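PDB 6KHR: formate-dependent phosphoribosylglycinamide formyltransferase from Mycobacterium tuberculosis H37Rv, which belongs to the ATP-grasp superfamily of multidomain alpha/beta enzymes. Local coordinates for residues A[222-227]-A[294-299]. Sequence-based numbering, arbitrary orientation.
Sequences IEFLVT and LMINGD
With CG1 of I222 beside its backbone N (chi1 -60°) and the chain then extended, CD1 of I222 reaches M295 SD, while CG of M295, likewise next to its own N, meets CD2 of L225 at 3.8 Å, the two side chains lying alongside each other. L225 and M295 lie on one face of the sheet, F224, V226, L294 and I296 on the opposite one; there the F224 ring approaches I296 CB obliquely through CD2, at 4.1 Å, and V226 CG2 meets I296 CD1. CB of E223 covers one face of the F224 ring. F224 with I296 and V226 with L294 are antiparallel hydrogen-bonded pairs. At the start of strand 224-235 a classic beta bulge sets E223 and F224 against I296: I296 O accepts from E223 N (2.7 Å), in the carbonyl plane, and from F224 N (3.1 Å), tilted 22° from it. E223 OE2 takes a weak bond from G298 N (2.8 Å), where the chain turns toward strand 300-307; the side-chain ND2 of N297 is hydrogen-bonded to E221 OE1. I296 O serves both N-H groups of the bulge, which probably helps to fix it, while the bent G298 bond suggests that the E223 carboxylate adds only a modest grip on the turn.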
loop_
_atom_site.group_PDB
_atom_site.type_symbol
_atom_site.label_atom_id
_atom_site.label_comp_id
_atom_site.label_asym_id
_atom_site.label_seq_id
_atom_site.Cartn_x
_atom_site.Cartn_y
_atom_site.Cartn_z
ATOM N N ILE A 222 13.866 -30.968 3.999
ATOM C CA ILE A 222 13.299 -29.659 4.285
ATOM C C ILE A 222 11.781 -29.762 4.309
ATOM O O ILE A 222 11.177 -30.378 3.426
ATOM C CB ILE A 222 13.756 -28.600 3.265
ATOM C CG1 ILE A 222 15.273 -28.483 3.294
ATOM C CG2 ILE A 222 13.151 -27.235 3.583
ATOM C CD1 ILE A 222 15.825 -27.723 2.139
ATOM N N GLU A 223 11.177 -29.187 5.340
ATOM C CA GLU A 223 9.728 -29.022 5.438
ATOM C C GLU A 223 9.341 -27.715 4.746
ATOM O O GLU A 223 8.687 -27.722 3.700
ATOM C CB GLU A 223 9.328 -29.006 6.912
ATOM C CG GLU A 223 8.156 -29.825 7.361
ATOM C CD GLU A 223 8.026 -29.771 8.880
ATOM O OE1 GLU A 223 7.007 -29.272 9.400
ATOM O OE2 GLU A 223 8.965 -30.213 9.565
ATOM N N PHE A 224 9.757 -26.587 5.319
ATOM C CA PHE A 224 9.403 -25.257 4.832
ATOM C C PHE A 224 10.626 -24.448 4.436
ATOM O O PHE A 224 11.640 -24.447 5.137
ATOM C CB PHE A 224 8.674 -24.411 5.886
ATOM C CG PHE A 224 7.790 -25.183 6.792
ATOM C CD1 PHE A 224 6.700 -25.874 6.296
ATOM C CD2 PHE A 224 8.014 -25.175 8.155
ATOM C CE1 PHE A 224 5.864 -26.565 7.141
ATOM C CE2 PHE A 224 7.183 -25.877 9.009
ATOM C CZ PHE A 224 6.107 -26.570 8.498
ATOM N N LEU A 225 10.503 -23.731 3.332
ATOM C CA LEU A 225 11.260 -22.512 3.144
ATOM C C LEU A 225 10.544 -21.377 3.870
ATOM O O LEU A 225 9.313 -21.279 3.859
ATOM C CB LEU A 225 11.412 -22.197 1.663
ATOM C CG LEU A 225 11.999 -23.389 0.910
ATOM C CD1 LEU A 225 12.159 -23.080 -0.577
ATOM C CD2 LEU A 225 13.307 -23.882 1.525
ATOM N N VAL A 226 11.323 -20.527 4.525
ATOM C CA VAL A 226 10.778 -19.459 5.352
ATOM C C VAL A 226 11.595 -18.193 5.141
ATOM O O VAL A 226 12.830 -18.227 5.112
ATOM C CB VAL A 226 10.744 -19.872 6.838
ATOM C CG1 VAL A 226 10.783 -18.661 7.739
ATOM C CG2 VAL A 226 9.483 -20.685 7.107
ATOM N N THR A 227 10.900 -17.073 4.981
ATOM C CA THR A 227 11.540 -15.768 4.950
ATOM C C THR A 227 11.315 -15.047 6.282
ATOM O O THR A 227 10.173 -14.827 6.692
ATOM C CB THR A 227 11.019 -14.933 3.787
ATOM O OG1 THR A 227 11.239 -15.640 2.558
ATOM C CG2 THR A 227 11.747 -13.584 3.744
ATOM N N LEU A 294 15.659 -19.076 5.327
ATOM C CA LEU A 294 15.902 -20.248 6.157
ATOM C C LEU A 294 15.188 -21.480 5.597
ATOM O O LEU A 294 14.205 -21.391 4.859
ATOM C CB LEU A 294 15.459 -20.018 7.611
ATOM C CG LEU A 294 15.868 -18.720 8.284
ATOM C CD1 LEU A 294 15.190 -18.631 9.629
ATOM C CD2 LEU A 294 17.355 -18.706 8.440
ATOM N N MET A 295 15.729 -22.635 5.965
ATOM C CA MET A 295 15.186 -23.954 5.676
ATOM C C MET A 295 14.873 -24.632 6.997
ATOM O O MET A 295 15.681 -24.601 7.920
ATOM C CB MET A 295 16.184 -24.799 4.871
ATOM C CG MET A 295 16.564 -24.180 3.539
ATOM S SD MET A 295 17.866 -25.083 2.669
ATOM C CE MET A 295 19.344 -24.288 3.293
ATOM N N ILE A 296 13.704 -25.247 7.093
ATOM C CA ILE A 296 13.191 -25.742 8.364
ATOM C C ILE A 296 12.735 -27.175 8.191
ATOM O O ILE A 296 12.065 -27.515 7.209
ATOM C CB ILE A 296 12.039 -24.865 8.903
ATOM C CG1 ILE A 296 12.492 -23.400 8.920
ATOM C CG2 ILE A 296 11.580 -25.334 10.309
ATOM C CD1 ILE A 296 11.866 -22.574 9.978
ATOM N N ASN A 297 13.102 -28.006 9.140
ATOM C CA ASN A 297 12.685 -29.387 9.205
ATOM C C ASN A 297 12.421 -29.653 10.683
ATOM O O ASN A 297 13.312 -30.030 11.428
ATOM C CB ASN A 297 13.740 -30.320 8.630
ATOM C CG ASN A 297 13.221 -31.739 8.452
ATOM O OD1 ASN A 297 12.020 -32.004 8.585
ATOM N ND2 ASN A 297 14.126 -32.661 8.148
ATOM N N GLY A 298 11.194 -29.397 11.118
ATOM C CA GLY A 298 10.823 -29.583 12.507
ATOM C C GLY A 298 11.587 -28.685 13.446
ATOM O O GLY A 298 11.309 -27.498 13.569
ATOM N N ASP A 299 12.592 -29.216 14.129
ATOM C CA ASP A 299 13.410 -28.422 15.078
ATOM C C ASP A 299 14.622 -27.798 14.401
ATOM O O ASP A 299 15.170 -26.928 14.989
ATOM C CB ASP A 299 14.237 -29.307 16.004
ATOM C CG ASP A 299 13.474 -30.212 16.924
ATOM O OD1 ASP A 299 12.738 -31.017 16.433
ATOM O OD2 ASP A 299 13.664 -30.118 18.103
#